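Local coordinates for protein glycoside Hydrolase (Bacteroides uniformis, PDB 5T99) that probably cleaves galactosidic bonds of agarose-derived sugars in a gut bacterium, as a family 2 glycoside hydrolase whose pocket binds galacto-isofagomine, at residues G289-C294 with F301-K306; T191-V194 with A199-Q202; P718-I723 with G727-Y732. One frame throughout, in Å; residues are numbered along the deposited sequence.

Interaction 1 of 3, residues G289-C294 with F301-K306; sequences GIRKIC and FLNGEK. With EDO (1,2-ethanediol), chain J.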
loop_
_atom_site.group_PDB
_atom_site.type_symbol
_atom_site.label_atom_id
_atom_site.label_comp_id
_atom_site.label_asym_id
_atom_site.label_seq_id
_atom_site.Cartn_x
_atom_site.Cartn_y
_atom_site.Cartn_z
ATOM N N GLY A 289 18.085 -0.743 6.657
ATOM C CA GLY A 289 18.356 -2.157 6.820
ATOM C C GLY A 289 19.612 -2.581 6.082
ATOM O O GLY A 289 20.137 -1.842 5.235
ATOM N N ILE A 290 20.079 -3.782 6.415
ATOM C CA ILE A 290 21.293 -4.345 5.853
ATOM C C ILE A 290 20.951 -5.600 5.048
ATOM O O ILE A 290 20.715 -6.682 5.602
ATOM C CB ILE A 290 22.332 -4.650 6.956
ATOM C CG1 ILE A 290 22.619 -3.378 7.769
ATOM C CG2 ILE A 290 23.611 -5.216 6.349
ATOM C CD1 ILE A 290 23.700 -3.514 8.835
ATOM N N ARG A 291 20.924 -5.437 3.731
ATOM C CA ARG A 291 20.692 -6.540 2.808
ATOM C C ARG A 291 21.336 -6.191 1.484
ATOM O O ARG A 291 21.456 -5.009 1.149
ATOM C CB ARG A 291 19.182 -6.852 2.652
ATOM C CG ARG A 291 18.401 -6.112 1.557
ATOM C CD ARG A 291 18.190 -4.662 1.900
ATOM N NE ARG A 291 17.526 -3.908 0.826
ATOM C CZ ARG A 291 18.139 -3.273 -0.186
ATOM N NH1 ARG A 291 17.407 -2.601 -1.066
ATOM N NH2 ARG A 291 19.469 -3.295 -0.338
ATOM N N LYS A 292 21.765 -7.223 0.765
ATOM C CA LYS A 292 22.266 -7.073 -0.596
ATOM C C LYS A 292 21.220 -7.578 -1.588
ATOM O O LYS A 292 20.435 -8.499 -1.287
ATOM C CB LYS A 292 23.614 -7.784 -0.818
ATOM C CG LYS A 292 23.621 -9.297 -0.636
ATOM C CD LYS A 292 25.045 -9.844 -0.700
ATOM C CE LYS A 292 25.128 -11.337 -0.395
ATOM N NZ LYS A 292 26.390 -11.722 0.300
ATOM N N ILE A 293 21.192 -6.932 -2.751
ATOM C CA ILE A 293 20.342 -7.360 -3.852
ATOM C C ILE A 293 21.166 -7.443 -5.119
ATOM O O ILE A 293 22.162 -6.755 -5.287
ATOM C CB ILE A 293 19.103 -6.456 -4.061
ATOM C CG1 ILE A 293 19.493 -4.984 -4.246
ATOM C CG2 ILE A 293 18.121 -6.636 -2.907
ATOM C CD1 ILE A 293 18.450 -4.176 -4.978
ATOM N N CYS A 294 20.718 -8.295 -6.017
ATOM C CA CYS A 294 21.473 -8.620 -7.209
ATOM C C CYS A 294 20.492 -9.231 -8.203
ATOM O O CYS A 294 19.531 -9.875 -7.803
ATOM C CB CYS A 294 22.581 -9.619 -6.841
ATOM S SG CYS A 294 23.888 -9.734 -8.062
ATOM N N PHE A 301 18.012 -11.862 -6.734
ATOM C CA PHE A 301 18.692 -12.428 -5.583
ATOM C C PHE A 301 18.646 -11.474 -4.394
ATOM O O PHE A 301 18.927 -10.289 -4.537
ATOM C CB PHE A 301 20.143 -12.776 -5.938
ATOM C CG PHE A 301 20.264 -13.839 -6.990
ATOM C CD1 PHE A 301 20.460 -15.169 -6.637
ATOM C CD2 PHE A 301 20.168 -13.509 -8.345
ATOM C CE1 PHE A 301 20.557 -16.164 -7.616
ATOM C CE2 PHE A 301 20.247 -14.492 -9.330
ATOM C CZ PHE A 301 20.446 -15.826 -8.963
ATOM N N LEU A 302 18.291 -12.024 -3.230
ATOM C CA LEU A 302 18.282 -11.310 -1.958
ATOM C C LEU A 302 19.230 -12.026 -0.994
ATOM O O LEU A 302 19.050 -13.216 -0.706
ATOM C CB LEU A 302 16.857 -11.272 -1.378
ATOM C CG LEU A 302 16.697 -10.633 0.004
ATOM C CD1 LEU A 302 17.110 -9.171 -0.028
ATOM C CD2 LEU A 302 15.271 -10.772 0.509
ATOM N N ASN A 303 20.238 -11.310 -0.502
ATOM C CA ASN A 303 21.217 -11.879 0.440
ATOM C C ASN A 303 21.859 -13.189 -0.085
ATOM O O ASN A 303 22.051 -14.166 0.648
ATOM C CB ASN A 303 20.567 -12.037 1.832
ATOM C CG ASN A 303 20.210 -10.699 2.457
ATOM O OD1 ASN A 303 20.928 -9.712 2.262
ATOM N ND2 ASN A 303 19.102 -10.648 3.209
ATOM N N GLY A 304 22.171 -13.181 -1.377
ATOM C CA GLY A 304 22.796 -14.303 -2.050
ATOM C C GLY A 304 21.913 -15.472 -2.446
ATOM O O GLY A 304 22.433 -16.443 -2.967
ATOM N N GLU A 305 20.600 -15.399 -2.206
ATOM C CA GLU A 305 19.672 -16.501 -2.511
ATOM C C GLU A 305 18.650 -16.023 -3.540
ATOM O O GLU A 305 18.234 -14.859 -3.514
ATOM C CB GLU A 305 18.935 -16.971 -1.251
ATOM C CG GLU A 305 19.830 -17.427 -0.087
ATOM C CD GLU A 305 20.501 -18.781 -0.322
ATOM O OE1 GLU A 305 21.715 -18.904 -0.027
ATOM O OE2 GLU A 305 19.821 -19.728 -0.796
ATOM N N LYS A 306 18.281 -16.917 -4.457
ATOM C CA LYS A 306 17.151 -16.706 -5.363
ATOM C C LYS A 306 15.931 -16.313 -4.560
ATOM O O LYS A 306 15.594 -16.984 -3.598
ATOM C CB LYS A 306 16.809 -17.981 -6.141
ATOM C CG LYS A 306 17.331 -18.028 -7.570
ATOM C CD LYS A 306 16.352 -17.391 -8.572
ATOM C CE LYS A 306 16.771 -17.666 -10.013
ATOM N NZ LYS A 306 16.674 -19.105 -10.401
HETATM C C1 EDO J . 19.544 0.709 1.557
HETATM O O1 EDO J . 19.678 2.011 0.930
HETATM C C2 EDO J . 19.719 0.760 3.080
HETATM O O2 EDO J . 18.523 0.376 3.793
#
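The Phe301 ring meets the other segment at its edge, where Cys294 O lies in the ring plane, 3.7 Å from CD2. Over one face of the Arg291 guanidinium sits C1 of an ethanediol, probably from the crystallisation liquor, while the edge atoms NE and NH1 turn to Pro407 O and, weakly, Val409 O. The third flat group, the Asn303 amide, has its CG anti to the carbonyl carbon (chi1 -66°), which brings OD1 to Lys292 N at 3.0 Å; the donor is tilted 26° from the carbonyl plane. Its ND2 bonds to Trp260 O. Asn303 N returns a nearly straight bond (177°) to Lys292 O at 2.9 Å, and Cys294 and Phe301 exchange two more backbone bonds in an antiparallel hydrogen-bonded pair. On the Ile293 and Leu302 face, Leu302 CD1 lies 3.7 Å from Arg291 CG, their side chains crossing at about a right angle. A type I' turn from Leu302 to Glu305 then leads into strand 305-313 of the barrel. The Asn303 side chain thus extends the pairing of hairpin 293-302 past its last strand residue: OD1 takes a backbone N-H as a strand carbonyl would, and ND2 ties the same amide to a neighbouring loop.

Interaction 2 of 3, residues T191-V194 with A199-Q202; sequences TPTV and AVVQ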
loop_
_atom_site.group_PDB
_atom_site.type_symbol
_atom_site.label_atom_id
_atom_site.label_comp_id
_atom_site.label_asym_id
_atom_site.label_seq_id
_atom_site.Cartn_x
_atom_site.Cartn_y
_atom_site.Cartn_z
ATOM N N THR A 191 24.767 -0.094 1.558
ATOM C CA THR A 191 25.525 -1.205 2.153
ATOM C C THR A 191 26.279 -1.983 1.070
ATOM O O THR A 191 25.829 -3.049 0.613
ATOM C CB THR A 191 24.631 -2.159 2.973
ATOM O OG1 THR A 191 23.569 -2.662 2.159
ATOM C CG2 THR A 191 24.048 -1.459 4.165
ATOM N N PRO A 192 27.428 -1.451 0.637
ATOM C CA PRO A 192 28.111 -2.034 -0.529
ATOM C C PRO A 192 28.773 -3.397 -0.310
ATOM O O PRO A 192 29.182 -4.047 -1.292
ATOM C CB PRO A 192 29.145 -0.965 -0.913
ATOM C CG PRO A 192 29.285 -0.095 0.272
ATOM C CD PRO A 192 27.993 -0.144 1.016
ATOM N N THR A 193 28.911 -3.801 0.954
ATOM C CA THR A 193 29.279 -5.167 1.313
ATOM C C THR A 193 28.284 -5.681 2.338
ATOM O O THR A 193 28.017 -4.999 3.328
ATOM C CB THR A 193 30.700 -5.244 1.912
ATOM O OG1 THR A 193 31.664 -4.789 0.955
ATOM C CG2 THR A 193 31.045 -6.674 2.302
ATOM N N VAL A 194 27.730 -6.869 2.087
ATOM C CA VAL A 194 26.825 -7.545 3.035
ATOM C C VAL A 194 27.182 -9.021 3.088
ATOM O O VAL A 194 26.957 -9.749 2.123
ATOM C CB VAL A 194 25.342 -7.398 2.645
ATOM C CG1 VAL A 194 24.452 -8.186 3.607
ATOM C CG2 VAL A 194 24.933 -5.930 2.610
ATOM N N ALA A 199 29.140 -6.403 7.418
ATOM C CA ALA A 199 28.544 -5.488 6.460
ATOM C C ALA A 199 29.266 -4.164 6.576
ATOM O O ALA A 199 29.794 -3.823 7.640
ATOM C CB ALA A 199 27.068 -5.299 6.749
ATOM N N VAL A 200 29.298 -3.426 5.468
ATOM C CA VAL A 200 29.838 -2.078 5.439
ATOM C C VAL A 200 28.673 -1.156 5.155
ATOM O O VAL A 200 27.937 -1.376 4.193
ATOM C CB VAL A 200 30.915 -1.921 4.350
ATOM C CG1 VAL A 200 31.425 -0.482 4.286
ATOM C CG2 VAL A 200 32.066 -2.871 4.614
ATOM N N VAL A 201 28.495 -0.152 6.017
ATOM C CA VAL A 201 27.443 0.849 5.883
ATOM C C VAL A 201 28.093 2.135 5.404
ATOM O O VAL A 201 28.919 2.706 6.103
ATOM C CB VAL A 201 26.750 1.109 7.227
ATOM C CG1 VAL A 201 25.737 2.238 7.100
ATOM C CG2 VAL A 201 26.078 -0.164 7.745
ATOM N N GLN A 202 27.719 2.573 4.207
ATOM C CA GLN A 202 28.255 3.773 3.593
ATOM C C GLN A 202 27.193 4.853 3.720
ATOM O O GLN A 202 26.015 4.594 3.476
ATOM C CB GLN A 202 28.595 3.488 2.117
ATOM C CG GLN A 202 29.076 4.690 1.306
ATOM C CD GLN A 202 29.329 4.354 -0.154
ATOM O OE1 GLN A 202 28.676 4.885 -1.061
ATOM N NE2 GLN A 202 30.277 3.486 -0.389
#
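Thr193 and Val200 pair only loosely across two antiparallel segments, their CA atoms 5.2 Å apart, and a single backbone hydrogen bond, Val200 N to Thr193 O at 2.9 Å, holds this end of the hairpin, fairly straight at 163° with the donor tilted 27° from the carbonyl plane. The same Thr193 O receives a CA-H...O contact from Ala199, and a second such contact runs from Thr191 CA to Val200 O at 3.2 Å, so that each of these two carbonyls faces a CA-H of the opposite segment. On the face carrying Thr193 and Val200, the Thr193 CB rests 3.8 Å from Val200 CG2. That methyl lies beside the backbone N of Val200, anti to its carbonyl carbon, while CG1 is anti to the N (chi1 177°). The pair belongs to a beta hairpin of strands 180-194 and 198-209, whose second strand also bonds to strand 245-255 and so forms the middle of a three-stranded antiparallel sheet in the glycosyl hydrolase family 2 region. The chain turns a corner at Pro192. There the proline ring meets Val200 O through CD at 3.4 Å and crosses the Gln202 side chain at about a right angle. Extended beyond CG, Gln202 carries its amide past the ring, with NE2 3.8 Å from Pro192 CG, a packing distance to carbon. On the other face Val194 and Ala199 form a non-hydrogen-bonded pair with CA atoms only 4.3 Å apart; both side chains pack against Ile290, and Val194 also reaches Ile259.

Interaction 3 of 3, residues P718-I723 with G727-Y732; sequences PDRKVI and GKDLSY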
loop_
_atom_site.group_PDB
_atom_site.type_symbol
_atom_site.label_atom_id
_atom_site.label_comp_id
_atom_site.label_asym_id
_atom_site.label_seq_id
_atom_site.Cartn_x
_atom_site.Cartn_y
_atom_site.Cartn_z
ATOM N N PRO A 718 -13.736 -8.399 16.886
ATOM C CA PRO A 718 -12.637 -7.449 16.725
ATOM C C PRO A 718 -11.343 -8.163 16.368
ATOM O O PRO A 718 -11.053 -9.224 16.936
ATOM C CB PRO A 718 -12.519 -6.797 18.112
ATOM C CG PRO A 718 -13.799 -7.119 18.818
ATOM C CD PRO A 718 -14.194 -8.455 18.288
ATOM N N ASP A 719 -10.591 -7.609 15.418
ATOM C CA ASP A 719 -9.270 -8.157 15.093
ATOM C C ASP A 719 -8.277 -7.896 16.233
ATOM O O ASP A 719 -7.421 -8.725 16.496
ATOM C CB ASP A 719 -8.749 -7.661 13.728
ATOM C CG ASP A 719 -8.476 -6.157 13.678
ATOM O OD1 ASP A 719 -9.002 -5.380 14.513
ATOM O OD2 ASP A 719 -7.743 -5.748 12.754
ATOM N N ARG A 720 -8.428 -6.764 16.915
ATOM C CA ARG A 720 -7.628 -6.432 18.089
ATOM C C ARG A 720 -8.511 -5.871 19.214
ATOM O O ARG A 720 -9.185 -4.843 19.041
ATOM C CB ARG A 720 -6.539 -5.432 17.703
ATOM C CG ARG A 720 -5.411 -6.046 16.877
ATOM C CD ARG A 720 -4.183 -5.153 16.871
ATOM N NE ARG A 720 -4.574 -3.837 16.408
ATOM C CZ ARG A 720 -4.247 -2.659 16.942
ATOM N NH1 ARG A 720 -3.420 -2.533 17.977
ATOM N NH2 ARG A 720 -4.753 -1.564 16.380
ATOM N N LYS A 721 -8.512 -6.564 20.357
ATOM C CA LYS A 721 -9.285 -6.137 21.530
ATOM C C LYS A 721 -8.596 -5.027 22.322
ATOM O O LYS A 721 -9.231 -4.406 23.172
ATOM C CB LYS A 721 -9.570 -7.317 22.467
ATOM C CG LYS A 721 -10.508 -8.366 21.893
ATOM C CD LYS A 721 -10.529 -9.609 22.774
ATOM C CE LYS A 721 -11.744 -10.489 22.495
ATOM N NZ LYS A 721 -13.013 -9.903 23.021
ATOM N N VAL A 722 -7.307 -4.787 22.062
ATOM C CA VAL A 722 -6.567 -3.695 22.694
ATOM C C VAL A 722 -5.952 -2.796 21.617
ATOM O O VAL A 722 -5.313 -3.302 20.692
ATOM C CB VAL A 722 -5.483 -4.243 23.660
ATOM C CG1 VAL A 722 -4.715 -3.098 24.319
ATOM C CG2 VAL A 722 -6.119 -5.160 24.716
ATOM N N ILE A 723 -6.163 -1.477 21.734
ATOM C CA ILE A 723 -5.607 -0.485 20.794
ATOM C C ILE A 723 -5.002 0.720 21.503
ATOM O O ILE A 723 -5.241 0.936 22.686
ATOM C CB ILE A 723 -6.651 -0.000 19.758
ATOM C CG1 ILE A 723 -7.844 0.699 20.429
ATOM C CG2 ILE A 723 -7.134 -1.167 18.913
ATOM C CD1 ILE A 723 -8.717 1.448 19.449
ATOM N N GLY A 727 -5.678 8.481 19.118
ATOM C CA GLY A 727 -6.640 9.097 18.197
ATOM C C GLY A 727 -6.627 8.626 16.736
ATOM O O GLY A 727 -7.460 9.066 15.949
ATOM N N LYS A 728 -5.693 7.738 16.396
ATOM C CA LYS A 728 -5.486 7.251 15.026
ATOM C C LYS A 728 -5.709 5.732 14.872
ATOM O O LYS A 728 -6.203 5.273 13.832
ATOM C CB LYS A 728 -4.068 7.636 14.578
ATOM C CG LYS A 728 -3.686 9.064 14.954
ATOM C CD LYS A 728 -2.222 9.382 14.664
ATOM C CE LYS A 728 -1.275 8.736 15.671
ATOM N NZ LYS A 728 0.154 9.098 15.432
ATOM N N ASP A 729 -5.349 4.969 15.902
ATOM C CA ASP A 729 -5.399 3.505 15.873
ATOM C C ASP A 729 -6.822 2.967 15.817
ATOM O O ASP A 729 -7.742 3.584 16.346
ATOM C CB ASP A 729 -4.695 2.972 17.129
ATOM C CG ASP A 729 -4.247 1.548 17.000
ATOM O OD1 ASP A 729 -4.256 0.987 15.870
ATOM O OD2 ASP A 729 -3.866 0.980 18.053
ATOM N N LEU A 730 -6.983 1.807 15.185
ATOM C CA LEU A 730 -8.286 1.275 14.811
ATOM C C LEU A 730 -8.476 -0.139 15.316
ATOM O O LEU A 730 -7.516 -0.890 15.409
ATOM C CB LEU A 730 -8.406 1.226 13.283
ATOM C CG LEU A 730 -8.107 2.487 12.474
ATOM C CD1 LEU A 730 -7.991 2.164 10.992
ATOM C CD2 LEU A 730 -9.186 3.535 12.707
ATOM N N SER A 731 -9.716 -0.504 15.622
ATOM C CA SER A 731 -10.103 -1.911 15.686
ATOM C C SER A 731 -11.034 -2.180 14.518
ATOM O O SER A 731 -11.958 -1.416 14.275
ATOM C CB SER A 731 -10.784 -2.272 17.007
ATOM O OG SER A 731 -10.869 -3.694 17.156
ATOM N N TYR A 732 -10.752 -3.247 13.780
ATOM C CA TYR A 732 -11.599 -3.726 12.685
ATOM C C TYR A 732 -12.464 -4.881 13.202
ATOM O O TYR A 732 -11.973 -6.005 13.394
ATOM C CB TYR A 732 -10.747 -4.203 11.500
ATOM C CG TYR A 732 -10.211 -3.088 10.629
ATOM C CD1 TYR A 732 -10.804 -2.781 9.396
ATOM C CD2 TYR A 732 -9.106 -2.338 11.028
ATOM C CE1 TYR A 732 -10.306 -1.765 8.593
ATOM C CE2 TYR A 732 -8.605 -1.319 10.227
ATOM C CZ TYR A 732 -9.201 -1.036 9.013
ATOM O OH TYR A 732 -8.680 -0.023 8.241
HETATM O O HOH W 1 -7.010 -3.216 14.408
#
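Arg720 reaches across to Asp729 with a chain that can be followed atom by atom. From CB the chain sets out with CG anti to the carbonyl carbon, runs extended to CD, and bends at chi3 (-55°) to swing the guanidinium toward the second segment. NE donates to a water at 3.2 Å, which lies at the guanidinium edge and is also 2.6 Å from Leu730 O. CZ and the group around it have Ile723 CG2 over one face, 3.4 Å above the plane and offset toward the rim. At the tip, NH2 forms a salt bridge with Asp729: the bond to OD2 (3.2 Å, 164°) comes from the syn side and lies close to the guanidinium plane, whereas the shorter approach to OD1 is bent and weak, as is the one to Leu730 O. The guanidinium and carboxylate planes stand 32° apart. Asp729 is itself positioned by its neighbours, since OD1 accepts from Leu730 N and OD2 from Thr724 N.

At the other end of the contact Asp719 grips Tyr732 twice: Asp719 N donates to Tyr732 O, and Tyr732 N meets Asp719 OD1 from above the carboxylate plane, each at 2.9 Å. OD2 of Asp719 forms a salt bridge with Arg328 of helix 327-339. Beside Pro718, Ser731 OG donates to Arg720 O at 2.8 Å. Strand 713-718 pairs with strand 730-738, while strand 722-724 joins a second sheet beside 814-821. A chain that passes from one sheet to the other in this way is characteristic of a beta-sandwich, here in the C-terminal part of the enzyme.

In the fold
Interactions 1 and 2 are neighbours, with centres about 12 Å apart, and meet directly: Lys292 NZ probably bonds to Val194 O, and Ile290 CG2 packs on Ala199 CB. Together they join the three-stranded sheet of the family 2 domain to the hairpin leading into the barrel. Interaction 3 stands apart, its centre about 35 Å from interaction 1 and 39 Å from interaction 2, among C-terminal strands beside barrel helix 327-339. Burial differs as well: 1 is a surface contact, 2 partly buried, 3 buried. The chemistry differs too: 1 relies on backbone and amide bonds, 2 mostly on apolar and CH...O packing, and 3 on a salt bridge to buried Asp729 and side-chain-to-backbone bonds.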